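Local coordinates for putative lipoprotein (Parabacteroides distasonis, PDB 4FVS) that has no established function but, as a putative exported lipoprotein of the LolA/LolB clan with a YmcC-like fold, may bind lipid, at residues A[41-46]-A[69-74]; A[137-142]-A[166-171]. All blocks are in the same frame, centred on the assembly; numbering follows the deposited sequence.

Interaction 1: residues A[41-46]-A[69-74]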
loop_
_atom_site.group_PDB
_atom_site.type_symbol
_atom_site.label_atom_id
_atom_site.label_comp_id
_atom_site.label_asym_id
_atom_site.label_seq_id
_atom_site.Cartn_x
_atom_site.Cartn_y
_atom_site.Cartn_z
ATOM N N LEU A 41 22.542 5.255 1.328
ATOM C CA LEU A 41 23.528 4.189 1.144
ATOM C C LEU A 41 24.127 4.330 -0.255
ATOM O O LEU A 41 23.515 5.018 -1.081
ATOM C CB LEU A 41 22.871 2.797 1.329
ATOM C CG LEU A 41 21.998 2.577 2.557
ATOM C CD1 LEU A 41 20.795 1.696 2.220
ATOM C CD2 LEU A 41 22.810 2.041 3.725
ATOM N N PRO A 42 25.280 3.700 -0.589
ATOM C CA PRO A 42 25.826 3.876 -1.949
ATOM C C PRO A 42 24.923 3.282 -3.046
ATOM O O PRO A 42 24.857 3.846 -4.140
ATOM C CB PRO A 42 27.175 3.153 -1.890
ATOM C CG PRO A 42 27.057 2.199 -0.748
ATOM C CD PRO A 42 26.161 2.858 0.247
ATOM N N SER A 43 24.203 2.184 -2.737
ATOM C CA SER A 43 23.307 1.473 -3.665
ATOM C C SER A 43 21.960 2.217 -3.901
ATOM O O SER A 43 21.287 1.985 -4.917
ATOM C CB SER A 43 23.026 0.069 -3.136
ATOM O OG SER A 43 22.500 0.105 -1.819
ATOM N N GLY A 44 21.598 3.086 -2.958
ATOM C CA GLY A 44 20.362 3.861 -2.980
ATOM C C GLY A 44 19.922 4.283 -1.592
ATOM O O GLY A 44 20.645 4.078 -0.619
ATOM N N GLN A 45 18.734 4.870 -1.489
ATOM C CA GLN A 45 18.208 5.371 -0.220
ATOM C C GLN A 45 17.337 4.344 0.481
ATOM O O GLN A 45 16.680 3.560 -0.186
ATOM C CB GLN A 45 17.378 6.632 -0.487
ATOM C CG GLN A 45 17.211 7.542 0.720
ATOM C CD GLN A 45 16.470 8.799 0.372
ATOM O OE1 GLN A 45 16.881 9.908 0.742
ATOM N NE2 GLN A 45 15.363 8.657 -0.351
ATOM N N GLU A 46 17.302 4.374 1.822
ATOM C CA GLU A 46 16.441 3.513 2.636
ATOM C C GLU A 46 15.646 4.399 3.595
ATOM O O GLU A 46 16.209 5.327 4.172
ATOM C CB GLU A 46 17.253 2.443 3.381
ATOM C CG GLU A 46 16.403 1.301 3.918
ATOM C CD GLU A 46 17.103 -0.021 4.198
ATOM O OE1 GLU A 46 18.356 -0.069 4.154
ATOM O OE2 GLU A 46 16.389 -1.019 4.452
ATOM N N TYR A 69 12.816 1.357 0.005
ATOM C CA TYR A 69 14.195 1.588 -0.421
ATOM C C TYR A 69 14.377 1.585 -1.937
ATOM O O TYR A 69 13.551 1.057 -2.676
ATOM C CB TYR A 69 15.157 0.546 0.206
ATOM C CG TYR A 69 14.794 -0.884 -0.101
ATOM C CD1 TYR A 69 15.246 -1.503 -1.264
ATOM C CD2 TYR A 69 14.035 -1.637 0.788
ATOM C CE1 TYR A 69 14.917 -2.824 -1.557
ATOM C CE2 TYR A 69 13.698 -2.961 0.507
ATOM C CZ TYR A 69 14.128 -3.547 -0.678
ATOM O OH TYR A 69 13.810 -4.852 -0.983
ATOM N N CYS A 70 15.488 2.206 -2.362
ATOM C CA CYS A 70 16.049 2.236 -3.707
ATOM C C CYS A 70 17.290 1.362 -3.721
ATOM O O CYS A 70 18.152 1.509 -2.851
ATOM C CB CYS A 70 16.375 3.657 -4.160
ATOM S SG CYS A 70 15.061 4.452 -5.120
ATOM N N GLN A 71 17.385 0.451 -4.683
ATOM C CA GLN A 71 18.550 -0.398 -4.861
ATOM C C GLN A 71 18.811 -0.455 -6.298
ATOM O O GLN A 71 18.007 -0.997 -7.048
ATOM C CB GLN A 71 18.388 -1.816 -4.270
ATOM C CG GLN A 71 18.514 -1.925 -2.752
ATOM C CD GLN A 71 19.749 -2.672 -2.326
ATOM O OE1 GLN A 71 20.870 -2.376 -2.765
ATOM N NE2 GLN A 71 19.572 -3.637 -1.428
ATOM N N ASN A 72 19.885 0.193 -6.699
ATOM C CA ASN A 72 20.432 0.217 -8.049
ATOM C C ASN A 72 19.371 0.587 -9.103
ATOM O O ASN A 72 19.176 -0.128 -10.091
ATOM C CB ASN A 72 21.101 -1.128 -8.388
ATOM C CG ASN A 72 22.209 -1.499 -7.436
ATOM O OD1 ASN A 72 22.975 -0.649 -6.950
ATOM N ND2 ASN A 72 22.312 -2.783 -7.144
ATOM N N GLY A 73 18.723 1.721 -8.875
ATOM C CA GLY A 73 17.767 2.295 -9.806
ATOM C C GLY A 73 16.333 1.833 -9.723
ATOM O O GLY A 73 15.493 2.385 -10.435
ATOM N N GLU A 74 16.023 0.854 -8.846
ATOM C CA GLU A 74 14.667 0.313 -8.684
ATOM C C GLU A 74 14.165 0.576 -7.284
ATOM O O GLU A 74 14.928 0.447 -6.320
ATOM C CB GLU A 74 14.631 -1.197 -9.000
ATOM C CG GLU A 74 13.238 -1.760 -9.221
ATOM C CD GLU A 74 13.138 -3.078 -9.970
ATOM O OE1 GLU A 74 14.139 -3.825 -10.032
ATOM O OE2 GLU A 74 12.049 -3.356 -10.520
#

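Interaction 2: residues A[137-142]-A[166-171]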
loop_
_atom_site.group_PDB
_atom_site.type_symbol
_atom_site.label_atom_id
_atom_site.label_comp_id
_atom_site.label_asym_id
_atom_site.label_seq_id
_atom_site.Cartn_x
_atom_site.Cartn_y
_atom_site.Cartn_z
ATOM N N LYS A 137 -4.424 -16.128 7.535
ATOM C CA LYS A 137 -4.981 -15.973 6.197
ATOM C C LYS A 137 -3.872 -15.764 5.217
ATOM O O LYS A 137 -2.933 -15.012 5.492
ATOM C CB LYS A 137 -5.959 -14.771 6.098
ATOM C CG LYS A 137 -7.381 -14.976 6.574
ATOM C CD LYS A 137 -8.184 -13.685 6.346
ATOM C CE LYS A 137 -9.582 -13.722 6.923
ATOM N NZ LYS A 137 -10.248 -12.394 6.823
ATOM N N ASP A 138 -3.995 -16.388 4.051
ATOM C CA ASP A 138 -3.104 -16.184 2.915
ATOM C C ASP A 138 -3.667 -15.109 2.035
ATOM O O ASP A 138 -4.872 -15.120 1.780
ATOM C CB ASP A 138 -2.949 -17.472 2.092
ATOM C CG ASP A 138 -1.962 -18.470 2.603
ATOM O OD1 ASP A 138 -0.776 -18.095 2.772
ATOM O OD2 ASP A 138 -2.334 -19.657 2.699
HETATM N N MSE A 139 -2.827 -14.200 1.544
HETATM C CA MSE A 139 -3.289 -13.193 0.600
HETATM C C MSE A 139 -2.297 -13.095 -0.513
HETATM O O MSE A 139 -1.122 -12.812 -0.264
HETATM C CB MSE A 139 -3.525 -11.843 1.268
HETATM C CG MSE A 139 -4.404 -11.963 2.503
HETATM SE SE MSE A 139 -5.013 -10.306 3.143
HETATM C CE MSE A 139 -6.257 -9.892 1.771
ATOM N N ALA A 140 -2.746 -13.416 -1.734
ATOM C CA ALA A 140 -1.909 -13.394 -2.921
ATOM C C ALA A 140 -2.215 -12.176 -3.787
ATOM O O ALA A 140 -3.340 -12.006 -4.244
ATOM C CB ALA A 140 -2.100 -14.672 -3.714
ATOM N N ILE A 141 -1.225 -11.294 -3.945
ATOM C CA ILE A 141 -1.292 -10.105 -4.794
ATOM C C ILE A 141 -0.504 -10.468 -6.047
ATOM O O ILE A 141 0.714 -10.616 -5.990
ATOM C CB ILE A 141 -0.790 -8.815 -4.074
ATOM C CG1 ILE A 141 -1.535 -8.587 -2.736
ATOM C CG2 ILE A 141 -0.906 -7.578 -4.986
ATOM C CD1 ILE A 141 -0.601 -8.000 -1.633
ATOM N N LYS A 142 -1.208 -10.667 -7.161
ATOM C CA LYS A 142 -0.596 -11.149 -8.395
ATOM C C LYS A 142 -1.157 -10.414 -9.615
ATOM O O LYS A 142 -2.028 -9.566 -9.472
ATOM C CB LYS A 142 -0.846 -12.684 -8.517
ATOM C CG LYS A 142 -2.320 -13.082 -8.374
ATOM C CD LYS A 142 -2.506 -14.542 -8.069
ATOM C CE LYS A 142 -3.960 -14.822 -7.739
ATOM N NZ LYS A 142 -4.163 -16.195 -7.212
ATOM N N TYR A 166 -3.908 -4.743 -9.699
ATOM C CA TYR A 166 -3.426 -6.021 -9.143
ATOM C C TYR A 166 -4.634 -6.923 -8.908
ATOM O O TYR A 166 -5.728 -6.412 -8.699
ATOM C CB TYR A 166 -2.616 -5.820 -7.837
ATOM C CG TYR A 166 -3.459 -5.297 -6.681
ATOM C CD1 TYR A 166 -4.225 -6.167 -5.893
ATOM C CD2 TYR A 166 -3.547 -3.930 -6.414
ATOM C CE1 TYR A 166 -5.100 -5.685 -4.914
ATOM C CE2 TYR A 166 -4.401 -3.438 -5.415
ATOM C CZ TYR A 166 -5.184 -4.319 -4.676
ATOM O OH TYR A 166 -6.057 -3.852 -3.721
ATOM N N ASN A 167 -4.445 -8.240 -8.942
ATOM C CA ASN A 167 -5.468 -9.220 -8.579
ATOM C C ASN A 167 -5.159 -9.711 -7.179
ATOM O O ASN A 167 -3.982 -9.792 -6.796
ATOM C CB ASN A 167 -5.551 -10.382 -9.562
ATOM C CG ASN A 167 -6.162 -10.076 -10.900
ATOM O OD1 ASN A 167 -6.990 -9.200 -11.080
ATOM N ND2 ASN A 167 -5.826 -10.884 -11.856
ATOM N N ILE A 168 -6.191 -10.004 -6.399
ATOM C CA ILE A 168 -6.018 -10.514 -5.034
ATOM C C ILE A 168 -6.847 -11.796 -4.881
ATOM O O ILE A 168 -7.882 -11.974 -5.528
ATOM C CB ILE A 168 -6.340 -9.450 -3.917
ATOM C CG1 ILE A 168 -5.985 -9.967 -2.503
ATOM C CG2 ILE A 168 -7.773 -8.911 -3.974
ATOM C CD1 ILE A 168 -5.464 -8.943 -1.616
ATOM N N ALA A 169 -6.336 -12.700 -4.054
ATOM C CA ALA A 169 -6.966 -13.960 -3.682
ATOM C C ALA A 169 -6.680 -14.191 -2.218
ATOM O O ALA A 169 -5.523 -14.088 -1.829
ATOM C CB ALA A 169 -6.457 -15.096 -4.552
ATOM N N THR A 170 -7.729 -14.401 -1.385
ATOM C CA THR A 170 -7.623 -14.561 0.070
ATOM C C THR A 170 -8.177 -15.939 0.492
ATOM O O THR A 170 -9.369 -16.224 0.318
ATOM C CB THR A 170 -8.340 -13.403 0.787
ATOM O OG1 THR A 170 -7.922 -12.160 0.222
ATOM C CG2 THR A 170 -8.101 -13.390 2.288
ATOM N N ARG A 171 -7.268 -16.778 1.052
ATOM C CA ARG A 171 -7.479 -18.132 1.576
ATOM C C ARG A 171 -7.417 -18.145 3.088
ATOM O O ARG A 171 -6.642 -17.394 3.674
ATOM C CB ARG A 171 -6.435 -19.104 1.034
ATOM C CG ARG A 171 -6.523 -19.316 -0.450
ATOM C CD ARG A 171 -5.391 -20.166 -0.952
ATOM N NE ARG A 171 -5.691 -21.581 -0.784
ATOM C CZ ARG A 171 -5.146 -22.356 0.146
ATOM N NH1 ARG A 171 -4.258 -21.856 1.004
ATOM N NH2 ARG A 171 -5.476 -23.638 0.224
#

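Interaction 1: residues A[41-46]-A[69-74]
Ser-43 meets Gln-71 with its hydroxyl and Asn-72 with its carbonyl. The hydroxyl sits between its own backbone N and carbonyl carbon (chi1 56°), which turns OG across to Gln-71, and OG donates to OE1 of Gln-71 at 3.1 Å. The donor comes from above the amide's carbonyl plane and not along a lone pair, while the Gln-71 chain bends at chi2 (-112°) to bring the amide over. With an alanine here, Gln-71 OE1 would probably lose this donor and its amide would be held less firmly against turning. The carbonyl of Ser-43 accepts a nearly straight bond from the backbone, Asn-72 N to Ser-43 O at 2.9 Å.

Gly-44 lies beside Cys-70 across the pairing, its CA 3.2 Å from Cys-70 O in a CA-H...O contact; a side chain at this position would point at that oxygen. Here two tight turns stand side by side: Pro-42 and Ser-43 reverse the chain between strands 27-41 and 44-54, and a type I' turn from Gln-71 to Glu-74 leads strand 60-71 into 74-78. The contact lies at the end of the antiparallel hairpin of 44-54 and 60-71 opposite its connecting loop.

Gln-45 then ties the strands together, with Cys-70 N bonded to Gln-45 O at 2.8 Å. Its side chain leaves on the same face as that of Cys-70, and both touch Phe-6; the Gln-45 amide bonds to Gln-10, and Cys-70 SG forms a disulfide with Cys-4, so the N-terminal segment is fastened here. Glu-46 pairs with Tyr-69 in a non-hydrogen-bonded position on the other face. Their side chains run alongside each other, Glu-46 CG 4.0 Å from Tyr-69 CB, before the carboxylate reaches Lys-67 and the ring packs among Phe-76 and Phe-102.

Interaction 2: residues A[137-142]-A[166-171]
Lys-142 O accepts the backbone N-H of Asn-167 at 2.8 Å, nearly along the C=O axis, and Lys-142 N returns a bond to Asn-167 O. The same reciprocal pairing recurs at Ala-140 with Ala-169 and at Asp-138 with Arg-171, so six backbone bonds join the strands.

Side chains alternate between two faces. On one, Asp-138 and Arg-171 lie side by side, and the carboxylate meets the edge of the guanidinium in its plane, making a long salt bridge, OD2 of Asp-138 to NH1 of Arg-171 3.4 Å; each carboxylate oxygen has a positive partner, OD1 being salt-bridged to Lys-126. Lys-142, extended beyond CG, reaches along this face until NZ lies 3.7 Å from CB of Ala-169.

The other face is largely apolar. Met-139, a selenomethionine in this model, folds at chi3 (72°) to set its CE methyl 3.6 Å from CD1 of Ile-168. That same CD1 packs alongside CG1 of Ile-141, at 4.1 Å. The CG2 branch of Ile-141 stands against Tyr-166, 3.7 Å from its CD1. Thr-82 and Tyr-85, from loops, touch Ile-141 and Ile-168.

One face with charged and polar side chains around two alanines, the other mainly apolar, on the long antiparallel hairpin of strands 132-154 and 157-171, are consistent with the open, curved antiparallel beta barrel of the LolA/LolB clan.

Overall arrangement
Interactions 1 and 2 follow each other along the chain, the first complete before the second opens. Their centres lie about 28 Å apart and their nearest atoms about 14 Å, so neither touches the other. Each joins neighbouring arms of an antiparallel hairpin, 44-54 with 60-71 and 132-154 with 157-171. Strands 179-188, 192-200, 205-214, 15-22 and 27-41 carry the pairing from 157-171 round to 44-54, so the two hairpins belong to a continuous run of neighbouring strands. Both fall in the DUF3108-like region and are framework contacts of a mostly strand-built, probably lipid-binding fold, interaction 1 at its turn-rich surface and interaction 2 partly buried in its longer strands.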